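Local coordinates for protein B-agarase (Saccharophagus degradans, PDB 4BQ2) that hydrolyses the beta-1,4 linkages of agarose, acting as an exo-beta-agarase of glycoside hydrolase family 50, at residues Met44-His49 / Met177-Val182; Thr68-Tyr73 / Lys115-Asp120; Phe282-Asp287 / Gly411-Gly416; Lys321-Val326 / His358-Arg363. One frame throughout, in Å; residues are numbered along the deposited sequence.

Contact 1 of 4, residues Met44-His49 / Met177-Val182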
loop_
_atom_site.group_PDB
_atom_site.type_symbol
_atom_site.label_atom_id
_atom_site.label_comp_id
_atom_site.label_asym_id
_atom_site.label_seq_id
_atom_site.Cartn_x
_atom_site.Cartn_y
_atom_site.Cartn_z
ATOM N N MET A 44 10.203 -19.602 -15.091
ATOM C CA MET A 44 9.154 -19.733 -14.067
ATOM C C MET A 44 7.804 -19.888 -14.731
ATOM O O MET A 44 7.466 -19.174 -15.679
ATOM C CB MET A 44 9.163 -18.515 -13.100
ATOM C CG MET A 44 10.403 -18.482 -12.180
ATOM S SD MET A 44 10.865 -16.845 -11.563
ATOM C CE MET A 44 11.613 -16.174 -13.032
ATOM N N GLN A 45 7.040 -20.852 -14.240
ATOM C CA GLN A 45 5.686 -21.079 -14.679
ATOM C C GLN A 45 4.772 -20.187 -13.820
ATOM O O GLN A 45 3.895 -20.667 -13.079
ATOM C CB GLN A 45 5.362 -22.577 -14.567
ATOM C CG GLN A 45 6.068 -23.437 -15.635
ATOM C CD GLN A 45 7.555 -23.681 -15.372
ATOM O OE1 GLN A 45 7.950 -24.308 -14.366
ATOM N NE2 GLN A 45 8.386 -23.198 -16.274
ATOM N N SER A 46 4.993 -18.871 -13.927
ATOM C CA SER A 46 4.344 -17.904 -13.053
ATOM C C SER A 46 3.010 -17.446 -13.634
ATOM O O SER A 46 2.280 -16.717 -12.978
ATOM C CB SER A 46 5.302 -16.709 -12.788
ATOM O OG SER A 46 5.869 -16.241 -14.013
ATOM N N LYS A 47 2.677 -17.827 -14.861
ATOM C CA LYS A 47 1.277 -17.635 -15.264
ATOM C C LYS A 47 0.374 -18.608 -14.479
ATOM O O LYS A 47 -0.644 -18.179 -13.913
ATOM C CB LYS A 47 1.054 -17.756 -16.775
ATOM C CG LYS A 47 -0.403 -17.469 -17.174
ATOM C CD LYS A 47 -0.589 -17.471 -18.681
ATOM C CE LYS A 47 -2.051 -17.180 -19.022
ATOM N NZ LYS A 47 -2.096 -16.339 -20.251
ATOM N N GLN A 48 0.751 -19.891 -14.417
ATOM C CA GLN A 48 -0.129 -20.914 -13.791
ATOM C C GLN A 48 -0.038 -20.928 -12.263
ATOM O O GLN A 48 -0.998 -21.282 -11.591
ATOM C CB GLN A 48 0.149 -22.340 -14.318
ATOM C CG GLN A 48 -0.309 -22.603 -15.754
ATOM C CD GLN A 48 -1.791 -22.286 -15.976
ATOM O OE1 GLN A 48 -2.672 -22.743 -15.218
ATOM N NE2 GLN A 48 -2.072 -21.478 -17.009
ATOM N N HIS A 49 1.120 -20.537 -11.727
ATOM C CA HIS A 49 1.456 -20.732 -10.319
ATOM C C HIS A 49 1.809 -19.391 -9.660
ATOM O O HIS A 49 2.557 -18.575 -10.221
ATOM C CB HIS A 49 2.627 -21.709 -10.183
ATOM C CG HIS A 49 2.313 -23.091 -10.685
ATOM N ND1 HIS A 49 2.664 -23.530 -11.943
ATOM C CD2 HIS A 49 1.687 -24.132 -10.087
ATOM C CE1 HIS A 49 2.268 -24.786 -12.103
ATOM N NE2 HIS A 49 1.677 -25.175 -10.989
ATOM N N MET A 177 1.002 -12.416 -14.016
ATOM C CA MET A 177 0.008 -12.718 -15.052
ATOM C C MET A 177 0.632 -13.408 -16.235
ATOM O O MET A 177 -0.083 -13.836 -17.133
ATOM C CB MET A 177 -0.672 -11.448 -15.528
ATOM C CG MET A 177 -1.418 -10.690 -14.425
ATOM S SD MET A 177 -2.933 -11.537 -13.904
ATOM C CE MET A 177 -2.407 -12.250 -12.370
ATOM N N HIS A 178 1.963 -13.530 -16.220
ATOM C CA HIS A 178 2.720 -14.099 -17.337
ATOM C C HIS A 178 3.842 -14.958 -16.783
ATOM O O HIS A 178 4.357 -14.684 -15.688
ATOM C CB HIS A 178 3.396 -12.990 -18.151
ATOM C CG HIS A 178 2.473 -11.919 -18.627
ATOM N ND1 HIS A 178 1.507 -12.138 -19.580
ATOM C CD2 HIS A 178 2.416 -10.599 -18.331
ATOM C CE1 HIS A 178 0.876 -11.004 -19.837
ATOM N NE2 HIS A 178 1.406 -10.056 -19.087
ATOM N N ASP A 179 4.269 -15.943 -17.561
ATOM C CA ASP A 179 5.524 -16.641 -17.300
ATOM C C ASP A 179 6.658 -15.631 -17.415
ATOM O O ASP A 179 6.660 -14.836 -18.340
ATOM C CB ASP A 179 5.753 -17.739 -18.355
ATOM C CG ASP A 179 4.814 -18.932 -18.167
ATOM O OD1 ASP A 179 4.223 -19.062 -17.073
ATOM O OD2 ASP A 179 4.709 -19.745 -19.102
ATOM N N LYS A 180 7.576 -15.669 -16.455
ATOM C CA LYS A 180 8.758 -14.818 -16.397
ATOM C C LYS A 180 10.012 -15.723 -16.559
ATOM O O LYS A 180 10.065 -16.835 -16.043
ATOM C CB LYS A 180 8.848 -14.067 -15.044
ATOM C CG LYS A 180 7.656 -13.156 -14.704
ATOM C CD LYS A 180 7.332 -12.211 -15.857
ATOM C CE LYS A 180 6.116 -11.285 -15.599
ATOM N NZ LYS A 180 6.363 -10.385 -14.419
ATOM N N THR A 181 11.019 -15.242 -17.266
ATOM C CA THR A 181 12.279 -16.010 -17.435
ATOM C C THR A 181 13.463 -15.053 -17.225
ATOM O O THR A 181 13.474 -13.954 -17.796
ATOM C CB THR A 181 12.369 -16.630 -18.847
ATOM O OG1 THR A 181 11.223 -17.461 -19.076
ATOM C CG2 THR A 181 13.682 -17.485 -19.029
ATOM N N VAL A 182 14.430 -15.468 -16.408
ATOM C CA VAL A 182 15.609 -14.664 -16.171
ATOM C C VAL A 182 16.863 -15.498 -16.418
ATOM O O VAL A 182 16.795 -16.737 -16.453
ATOM C CB VAL A 182 15.649 -14.112 -14.726
ATOM C CG1 VAL A 182 14.458 -13.179 -14.477
ATOM C CG2 VAL A 182 15.713 -15.257 -13.700
HETATM O O HOH W 1 9.039 -18.887 -17.949
HETATM O O HOH W 2 2.599 -21.013 -16.437
#
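With chi1 at 48°, Ser46 turns its hydroxyl onto segment 177-182, where Ser46 OG donates to His178 O at 2.7 Å, in the carbonyl plane and on a lone pair. Asp179 CG lies anti to its own carbonyl carbon (chi1 -72°), and this puts the carboxylate beside the amides of 46-48. Lys180 N gives Ser46 OG a weak bond at 3.0 Å. The hydroxyl thus bonds to the residues on either side of Asp179 in the chain. Asp179 OD1 takes Lys47 N at 3.0 Å, on the anti side and 21° out of the carboxylate plane. Water 2 donates to the same oxygen and accepts from Gln48 N. Further along, Met44 N bonds to Lys180 O at 2.9 Å. The Met44 chain bends at chi3, which lays Met44 CE 3.4 Å from Lys180 O, with Val182 CG2 farther off. Beyond the contact, Lys180 NZ forms a salt bridge with Glu631, and His178 NE2 bonds to Asp682. These two residues tie the region at strand 180-191 to later parts of the chain. The inverse gamma turn at Gln45 leads away from strand 36-44, beside strand 180-191, in the largely antiparallel beta framework of the agarase CBM-like domain.

Contact 2 of 4, residues Thr68-Tyr73 / Lys115-Asp120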
loop_
_atom_site.group_PDB
_atom_site.type_symbol
_atom_site.label_atom_id
_atom_site.label_comp_id
_atom_site.label_asym_id
_atom_site.label_seq_id
_atom_site.Cartn_x
_atom_site.Cartn_y
_atom_site.Cartn_z
ATOM N N THR A 68 31.716 -7.581 7.776
ATOM C CA THR A 68 31.120 -6.560 8.637
ATOM C C THR A 68 30.538 -5.358 7.899
ATOM O O THR A 68 29.823 -4.542 8.496
ATOM C CB THR A 68 32.126 -6.051 9.679
ATOM O OG1 THR A 68 33.199 -5.397 9.004
ATOM C CG2 THR A 68 32.650 -7.199 10.537
ATOM N N SER A 69 30.824 -5.245 6.606
ATOM C CA SER A 69 30.190 -4.221 5.767
ATOM C C SER A 69 30.251 -4.736 4.340
ATOM O O SER A 69 31.191 -4.415 3.598
ATOM C CB SER A 69 30.910 -2.878 5.887
ATOM O OG SER A 69 30.279 -1.878 5.086
ATOM N N ALA A 70 29.266 -5.553 3.960
ATOM C CA ALA A 70 29.299 -6.222 2.670
ATOM C C ALA A 70 27.908 -6.394 2.104
ATOM O O ALA A 70 26.937 -6.253 2.833
ATOM C CB ALA A 70 29.979 -7.583 2.796
ATOM N N SER A 71 27.838 -6.694 0.805
ATOM C CA SER A 71 26.574 -6.911 0.110
ATOM C C SER A 71 26.656 -8.189 -0.708
ATOM O O SER A 71 27.709 -8.575 -1.172
ATOM C CB SER A 71 26.248 -5.731 -0.841
ATOM O OG SER A 71 26.070 -4.535 -0.111
ATOM N N LEU A 72 25.499 -8.811 -0.887
ATOM C CA LEU A 72 25.289 -9.910 -1.775
ATOM C C LEU A 72 24.922 -9.372 -3.163
ATOM O O LEU A 72 23.986 -8.560 -3.301
ATOM C CB LEU A 72 24.091 -10.698 -1.240
ATOM C CG LEU A 72 23.708 -12.044 -1.802
ATOM C CD1 LEU A 72 24.870 -13.021 -1.593
ATOM C CD2 LEU A 72 22.434 -12.522 -1.074
ATOM N N TYR A 73 25.630 -9.859 -4.175
ATOM C CA TYR A 73 25.462 -9.414 -5.559
ATOM C C TYR A 73 24.943 -10.507 -6.460
ATOM O O TYR A 73 25.343 -11.654 -6.299
ATOM C CB TYR A 73 26.831 -8.995 -6.095
ATOM C CG TYR A 73 27.221 -7.614 -5.707
ATOM C CD1 TYR A 73 27.628 -7.324 -4.408
ATOM C CD2 TYR A 73 27.183 -6.574 -6.635
ATOM C CE1 TYR A 73 27.992 -6.048 -4.036
ATOM C CE2 TYR A 73 27.554 -5.284 -6.265
ATOM C CZ TYR A 73 27.963 -5.037 -4.973
ATOM O OH TYR A 73 28.345 -3.772 -4.588
ATOM N N LYS A 115 22.529 -5.252 0.547
ATOM C CA LYS A 115 23.401 -5.095 1.711
ATOM C C LYS A 115 23.150 -6.186 2.760
ATOM O O LYS A 115 22.012 -6.500 3.061
ATOM C CB LYS A 115 23.212 -3.689 2.297
ATOM C CG LYS A 115 23.968 -2.598 1.551
ATOM C CD LYS A 115 23.438 -1.250 1.984
ATOM C CE LYS A 115 24.152 -0.116 1.285
ATOM N NZ LYS A 115 23.137 0.970 1.123
ATOM N N LEU A 116 24.222 -6.799 3.278
ATOM C CA LEU A 116 24.086 -7.733 4.380
ATOM C C LEU A 116 24.400 -7.081 5.700
ATOM O O LEU A 116 23.916 -7.503 6.745
ATOM C CB LEU A 116 25.068 -8.878 4.198
ATOM C CG LEU A 116 24.855 -9.802 3.009
ATOM C CD1 LEU A 116 26.027 -10.746 2.906
ATOM C CD2 LEU A 116 23.555 -10.585 3.144
ATOM N N SER A 117 25.277 -6.085 5.639
ATOM C CA SER A 117 25.814 -5.368 6.808
ATOM C C SER A 117 26.389 -4.020 6.369
ATOM O O SER A 117 26.715 -3.819 5.193
ATOM C CB SER A 117 26.937 -6.176 7.441
ATOM O OG SER A 117 27.973 -6.386 6.477
ATOM N N GLY A 118 26.508 -3.099 7.328
ATOM C CA GLY A 118 27.192 -1.848 7.100
ATOM C C GLY A 118 26.296 -0.700 6.658
ATOM O O GLY A 118 25.093 -0.882 6.435
ATOM N N HIS A 119 26.906 0.485 6.551
ATOM C CA HIS A 119 26.297 1.671 5.948
ATOM C C HIS A 119 24.958 1.967 6.591
ATOM O O HIS A 119 24.864 2.040 7.826
ATOM C CB HIS A 119 26.235 1.513 4.413
ATOM C CG HIS A 119 27.583 1.429 3.761
ATOM N ND1 HIS A 119 27.806 1.822 2.455
ATOM C CD2 HIS A 119 28.785 1.024 4.243
ATOM C CE1 HIS A 119 29.082 1.631 2.158
ATOM N NE2 HIS A 119 29.698 1.157 3.231
ATOM N N ASP A 120 23.908 2.117 5.790
ATOM C CA ASP A 120 22.622 2.476 6.364
ATOM C C ASP A 120 21.886 1.323 7.030
ATOM O O ASP A 120 20.729 1.488 7.437
ATOM C CB ASP A 120 21.731 3.250 5.367
ATOM C CG ASP A 120 21.551 2.532 4.004
ATOM O OD1 ASP A 120 22.231 1.519 3.722
ATOM O OD2 ASP A 120 20.727 3.036 3.187
HETATM O O HOH W 3 32.049 0.340 4.422
#
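Backbone hydrogen bonds centre on Ala70 O. Ala70 O accepts from Leu116 N at 2.8 Å and from Ser117 N at 3.3 Å, both in its carbonyl plane. Two successive amides thus share one acceptor where segment 115-120 leaves the strand.

Side-chain hydrogen bonding comes from Ser117. A chi1 of 59° directs its hydroxyl to the other segment. Ser117 OG accepts from Ala70 N at 2.9 Å, with an N-H...O angle of 143°. Phe67 O is a further partner of this hydroxyl. Ala70 N also makes a weak bond to Ser117 O.

Ser71 and Lys115 form an antiparallel non-hydrogen-bonded pair, with Ser71 CA and Lys115 CA 4.0 Å apart. They join strand 70-79 to the end of strand 110-115 in the beta framework of the CBM-like domain. Strand 180-191 flanks 70-79 as well.

Van der Waals contacts flank these bonds. Ser71 OG lies 3.3 Å from Lys115 CG and bonds outside to Asn192. Leu116 CG and Leu72 CB meet more loosely. Gly118 CA is 3.7 Å from Ser69 OG.

Water 3 lies in the plane of the His119 ring and joins NE2 to Ser69 OG, which also bonds to Asn192. His119 ND1 bonds to Thr144. Within 115-120, Lys115 NZ forms a salt bridge with Asp120 OD1 at 2.8 Å and also reaches Thr144.

Contact 3 of 4, residues Phe282-Asp287 / Gly411-Gly416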
loop_
_atom_site.group_PDB
_atom_site.type_symbol
_atom_site.label_atom_id
_atom_site.label_comp_id
_atom_site.label_asym_id
_atom_site.label_seq_id
_atom_site.Cartn_x
_atom_site.Cartn_y
_atom_site.Cartn_z
ATOM N N PHE A 282 -19.057 0.652 -13.939
ATOM C CA PHE A 282 -17.838 -0.065 -13.556
ATOM C C PHE A 282 -16.856 1.027 -13.087
ATOM O O PHE A 282 -16.622 2.024 -13.794
ATOM C CB PHE A 282 -17.280 -0.898 -14.724
ATOM C CG PHE A 282 -16.063 -1.734 -14.358
ATOM C CD1 PHE A 282 -14.768 -1.208 -14.485
ATOM C CD2 PHE A 282 -16.207 -3.039 -13.907
ATOM C CE1 PHE A 282 -13.653 -1.973 -14.152
ATOM C CE2 PHE A 282 -15.104 -3.822 -13.566
ATOM C CZ PHE A 282 -13.813 -3.289 -13.684
ATOM N N ALA A 283 -16.363 0.872 -11.855
ATOM C CA ALA A 283 -15.639 1.945 -11.217
ATOM C C ALA A 283 -14.143 1.905 -11.535
ATOM O O ALA A 283 -13.475 0.900 -11.285
ATOM C CB ALA A 283 -15.876 1.891 -9.706
ATOM N N THR A 284 -13.636 2.991 -12.107
ATOM C CA THR A 284 -12.211 3.167 -12.271
ATOM C C THR A 284 -11.864 4.544 -11.749
ATOM O O THR A 284 -12.704 5.448 -11.773
ATOM C CB THR A 284 -11.783 3.027 -13.745
ATOM O OG1 THR A 284 -12.445 4.051 -14.520
ATOM C CG2 THR A 284 -12.134 1.603 -14.288
ATOM N N GLY A 285 -10.640 4.705 -11.256
ATOM C CA GLY A 285 -10.206 6.022 -10.748
ATOM C C GLY A 285 -9.038 5.895 -9.779
ATOM O O GLY A 285 -8.448 4.796 -9.625
ATOM N N LEU A 286 -8.701 7.014 -9.129
ATOM C CA LEU A 286 -7.516 7.080 -8.284
ATOM C C LEU A 286 -7.862 7.420 -6.864
ATOM O O LEU A 286 -8.863 8.126 -6.603
ATOM C CB LEU A 286 -6.522 8.156 -8.800
ATOM C CG LEU A 286 -6.310 8.152 -10.334
ATOM C CD1 LEU A 286 -5.339 9.261 -10.739
ATOM C CD2 LEU A 286 -5.874 6.805 -10.947
ATOM N N ASP A 287 -7.030 6.948 -5.952
ATOM C CA ASP A 287 -7.187 7.222 -4.538
ATOM C C ASP A 287 -6.361 8.450 -4.154
ATOM O O ASP A 287 -5.403 8.778 -4.854
ATOM C CB ASP A 287 -6.665 6.048 -3.725
ATOM C CG ASP A 287 -7.422 4.762 -3.997
ATOM O OD1 ASP A 287 -8.658 4.814 -4.100
ATOM O OD2 ASP A 287 -6.775 3.703 -4.071
ATOM N N GLY A 411 -10.752 9.077 -18.899
ATOM C CA GLY A 411 -11.814 8.065 -19.027
ATOM C C GLY A 411 -12.232 7.397 -17.725
ATOM O O GLY A 411 -13.022 6.441 -17.731
ATOM N N PHE A 412 -11.738 7.908 -16.606
ATOM C CA PHE A 412 -12.070 7.314 -15.319
ATOM C C PHE A 412 -13.503 7.593 -14.975
ATOM O O PHE A 412 -14.005 8.688 -15.264
ATOM C CB PHE A 412 -11.183 7.862 -14.235
ATOM C CG PHE A 412 -9.799 7.293 -14.252
ATOM C CD1 PHE A 412 -9.601 5.932 -14.091
ATOM C CD2 PHE A 412 -8.687 8.130 -14.429
ATOM C CE1 PHE A 412 -8.317 5.370 -14.087
ATOM C CE2 PHE A 412 -7.404 7.581 -14.418
ATOM C CZ PHE A 412 -7.222 6.207 -14.265
ATOM N N THR A 413 -14.167 6.618 -14.372
ATOM C CA THR A 413 -15.579 6.779 -14.127
ATOM C C THR A 413 -15.830 7.325 -12.707
ATOM O O THR A 413 -16.982 7.620 -12.353
ATOM C CB THR A 413 -16.337 5.464 -14.318
ATOM O OG1 THR A 413 -15.810 4.486 -13.436
ATOM C CG2 THR A 413 -16.249 4.946 -15.768
ATOM N N SER A 414 -14.768 7.491 -11.909
ATOM C CA SER A 414 -14.923 7.996 -10.543
ATOM C C SER A 414 -13.665 8.659 -10.022
ATOM O O SER A 414 -12.591 8.453 -10.587
ATOM C CB SER A 414 -15.228 6.826 -9.584
ATOM O OG SER A 414 -14.160 5.902 -9.524
ATOM N N LEU A 415 -13.836 9.402 -8.923
ATOM C CA LEU A 415 -12.790 9.766 -7.934
ATOM C C LEU A 415 -12.817 8.705 -6.849
ATOM O O LEU A 415 -13.885 8.348 -6.368
ATOM C CB LEU A 415 -13.093 11.139 -7.310
ATOM C CG LEU A 415 -13.444 12.246 -8.327
ATOM C CD1 LEU A 415 -13.879 13.569 -7.667
ATOM C CD2 LEU A 415 -12.307 12.493 -9.301
ATOM N N GLY A 416 -11.651 8.193 -6.459
ATOM C CA GLY A 416 -11.607 6.982 -5.643
ATOM C C GLY A 416 -11.582 7.383 -4.193
ATOM O O GLY A 416 -12.033 8.485 -3.824
HETATM O O HOH W 4 -10.144 9.244 -10.042
#
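Thr413 faces strand 280-287 and can be followed outward from CB. Thr413 CB lies 3.5 Å from Phe282 O. CG2 stays beside the same carbonyl, and helix 742-746 touches this side chain through Ile742 and Tyr743. The hydroxyl branch, at chi1 59°, points to the strand. There Thr413 OG1 donates to Phe282 O at 2.6 Å and accepts from Thr284 N at 3.0 Å. A single hydroxyl therefore spans the backbone on both sides of Ala283.

Thr284 answers in kind. Thr284 OG1 accepts from Thr413 N at 3.1 Å and has Asn739 as an outside partner. Thr284 O receives Ser414 OG at 2.7 Å, from well above the carbonyl plane. That hydroxyl also bonds to His697. Farther on, Gly416 N bonds to Leu286 O, and water 4 joins Leu286 N to Ser414 O.

The Phe412 ring lies against the strand. Gly285 C is over one face, toward the rim, Thr284 CB is at the edge in plane, and Leu286 CD2 comes to 3.6 Å from Phe412 CZ. Gly285 CA makes a CA-H...O contact with Ser414 O at 3.4 Å. Gly411 ends helix 394-410 in a Schellman motif. Strand 280-287 runs beside the parallel strand 693-699, probably in the (beta/alpha)8 barrel of the catalytic module.

Every touching residue is buried. Side-chain hydroxyls and one water take up much of the backbone hydrogen bonding here, so the strand and the post-helix loop are joined without a regular ladder.

Contact 4 of 4, residues Lys321-Val326 / His358-Arg363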
loop_
_atom_site.group_PDB
_atom_site.type_symbol
_atom_site.label_atom_id
_atom_site.label_comp_id
_atom_site.label_asym_id
_atom_site.label_seq_id
_atom_site.Cartn_x
_atom_site.Cartn_y
_atom_site.Cartn_z
ATOM N N LYS A 321 -5.856 14.463 8.074
ATOM C CA LYS A 321 -6.242 15.855 8.314
ATOM C C LYS A 321 -5.822 16.755 7.167
ATOM O O LYS A 321 -4.924 16.421 6.402
ATOM C CB LYS A 321 -5.665 16.381 9.641
ATOM C CG LYS A 321 -6.240 15.650 10.854
ATOM C CD LYS A 321 -7.620 16.164 11.222
ATOM C CE LYS A 321 -7.542 17.490 11.990
ATOM N NZ LYS A 321 -8.909 18.013 12.280
ATOM N N GLY A 322 -6.484 17.896 7.038
ATOM C CA GLY A 322 -6.011 18.903 6.078
ATOM C C GLY A 322 -4.584 19.293 6.442
ATOM O O GLY A 322 -4.156 19.074 7.592
ATOM N N LEU A 323 -3.851 19.858 5.481
ATOM C CA LEU A 323 -2.552 20.503 5.777
ATOM C C LEU A 323 -2.753 21.649 6.798
ATOM O O LEU A 323 -3.644 22.491 6.634
ATOM C CB LEU A 323 -1.858 21.002 4.501
ATOM C CG LEU A 323 -1.380 19.945 3.481
ATOM C CD1 LEU A 323 -0.626 20.588 2.316
ATOM C CD2 LEU A 323 -0.506 18.880 4.139
ATOM N N MET A 324 -1.948 21.654 7.860
ATOM C CA MET A 324 -2.154 22.610 8.957
ATOM C C MET A 324 -1.534 23.976 8.643
ATOM O O MET A 324 -0.340 24.065 8.348
ATOM C CB MET A 324 -1.580 22.060 10.267
ATOM C CG MET A 324 -1.872 22.950 11.471
ATOM S SD MET A 324 -1.029 22.453 12.988
ATOM C CE MET A 324 -1.882 20.948 13.421
ATOM N N ALA A 325 -2.340 25.030 8.725
ATOM C CA ALA A 325 -1.841 26.385 8.476
ATOM C C ALA A 325 -0.901 26.767 9.613
ATOM O O ALA A 325 -1.323 26.917 10.753
ATOM C CB ALA A 325 -2.992 27.384 8.361
ATOM N N VAL A 326 0.381 26.900 9.296
ATOM C CA VAL A 326 1.396 27.222 10.299
ATOM C C VAL A 326 1.434 28.746 10.537
ATOM O O VAL A 326 1.650 29.513 9.592
ATOM C CB VAL A 326 2.780 26.700 9.872
ATOM C CG1 VAL A 326 3.856 27.237 10.790
ATOM C CG2 VAL A 326 2.799 25.168 9.853
ATOM N N HIS A 358 2.856 26.674 2.279
ATOM C CA HIS A 358 2.821 25.261 1.940
ATOM C C HIS A 358 3.488 24.404 3.016
ATOM O O HIS A 358 3.628 23.194 2.860
ATOM C CB HIS A 358 3.313 25.011 0.499
ATOM C CG HIS A 358 2.548 25.800 -0.527
ATOM N ND1 HIS A 358 1.295 25.427 -0.970
ATOM C CD2 HIS A 358 2.831 26.967 -1.150
ATOM C CE1 HIS A 358 0.851 26.319 -1.836
ATOM N NE2 HIS A 358 1.764 27.266 -1.963
ATOM N N TYR A 359 3.885 25.049 4.113
ATOM C CA TYR A 359 4.282 24.347 5.327
ATOM C C TYR A 359 3.091 23.624 5.960
ATOM O O TYR A 359 1.939 24.042 5.814
ATOM C CB TYR A 359 4.910 25.300 6.334
ATOM C CG TYR A 359 6.360 25.627 6.031
ATOM C CD1 TYR A 359 7.353 24.651 6.142
ATOM C CD2 TYR A 359 6.748 26.927 5.657
ATOM C CE1 TYR A 359 8.683 24.948 5.866
ATOM C CE2 TYR A 359 8.074 27.222 5.381
ATOM C CZ TYR A 359 9.032 26.230 5.496
ATOM O OH TYR A 359 10.355 26.528 5.216
ATOM N N ASN A 360 3.399 22.532 6.648
ATOM C CA ASN A 360 2.424 21.687 7.324
ATOM C C ASN A 360 3.015 21.371 8.697
ATOM O O ASN A 360 4.236 21.539 8.920
ATOM C CB ASN A 360 2.208 20.398 6.504
ATOM C CG ASN A 360 1.207 19.433 7.147
ATOM O OD1 ASN A 360 0.253 19.843 7.808
ATOM N ND2 ASN A 360 1.420 18.138 6.937
ATOM N N TYR A 361 2.164 20.947 9.624
ATOM C CA TYR A 361 2.650 20.386 10.881
ATOM C C TYR A 361 1.861 19.122 11.214
ATOM O O TYR A 361 0.627 19.147 11.243
ATOM C CB TYR A 361 2.548 21.390 12.032
ATOM C CG TYR A 361 3.271 20.891 13.263
ATOM C CD1 TYR A 361 4.637 21.151 13.447
ATOM C CD2 TYR A 361 2.612 20.111 14.225
ATOM C CE1 TYR A 361 5.306 20.672 14.563
ATOM C CE2 TYR A 361 3.289 19.623 15.346
ATOM C CZ TYR A 361 4.639 19.904 15.499
ATOM O OH TYR A 361 5.324 19.418 16.601
ATOM N N ARG A 362 2.560 18.022 11.474
ATOM C CA ARG A 362 1.875 16.814 11.931
ATOM C C ARG A 362 2.159 16.573 13.417
ATOM O O ARG A 362 3.286 16.733 13.858
ATOM C CB ARG A 362 2.275 15.618 11.063
ATOM C CG ARG A 362 1.688 15.656 9.652
ATOM C CD ARG A 362 0.174 15.908 9.651
ATOM N NE ARG A 362 -0.442 15.630 8.347
ATOM C CZ ARG A 362 -1.520 16.245 7.868
ATOM N NH1 ARG A 362 -2.135 17.217 8.555
ATOM N NH2 ARG A 362 -1.979 15.901 6.664
ATOM N N ARG A 363 1.135 16.214 14.192
ATOM C CA ARG A 363 1.301 16.062 15.648
ATOM C C ARG A 363 1.606 14.625 16.021
ATOM O O ARG A 363 1.936 14.330 17.167
ATOM C CB ARG A 363 0.085 16.614 16.390
ATOM C CG ARG A 363 -0.149 18.088 16.079
ATOM C CD ARG A 363 -1.570 18.489 16.423
ATOM N NE ARG A 363 -2.496 18.192 15.323
ATOM C CZ ARG A 363 -3.711 18.727 15.187
ATOM N NH1 ARG A 363 -4.180 19.611 16.082
ATOM N NH2 ARG A 363 -4.464 18.386 14.146
#
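Arg362 and Asn360 hold the 321-326 loop by its backbone. Arg362 NH1 donates to Gly322 O at 2.9 Å, with that oxygen in the guanidinium plane. Arg362 NH2 donates to Lys321 O at 3.0 Å, with the oxygen tilted out of the plane. Two successive carbonyls are thus gripped by one fork, and each donor stands above the plane of the carbonyl it meets. Asn360 has CG anti to its N (chi1 179°), which carries OD1 out to the loop. The bond from Met324 N to Asn360 OD1 is 2.9 Å long and nearly straight, at 173°.

Apolar atoms fill in around these bonds. The Leu323 and Asn360 side chains cross at about a right angle, with Leu323 CD2 3.5 Å from Asn360 ND2. Met324 runs alongside Tyr361, and Met324 CE sits over the centre of the Arg363 guanidinium, 3.4 Å from Arg363 CZ. Val326 CG2 reaches Tyr359 CB at 4.1 Å.

A second shell sets these groups. Ser292 O accepts from Arg362 NH2, and Ser295 OG bonds to Asn360 ND2. Glu318 pairs with Arg363 NE, and Asp314 with Lys321 NZ. Strand 359-362 is itself an edge of a small antiparallel sheet, beside 373-376.

Side-chain-to-backbone bonds chiefly bind the loop to this edge strand. The acidic partners probably offset the nearby Lys321 and Arg363 charges.

Contact 3 is the fully buried one; contact 2 is mostly buried, while contacts 1 and 4 are only partly so. Contacts 1 and 2 both lie in the CBM-like domain and reach neighbouring strands, 180-191 and 70-79, yet their centres are about 31 Å apart. Contacts 3 and 4 lie later in the chain, about 28 Å apart between centres, and belong to different sheets. Contacts 1, 2 and 3 all set side-chain hydroxyls against backbone. The buried contact 3 relies on them most, with neutral groups throughout. The more open contact 1 adds a carboxylate. Contact 4 rests instead on a guanidinium and an amide.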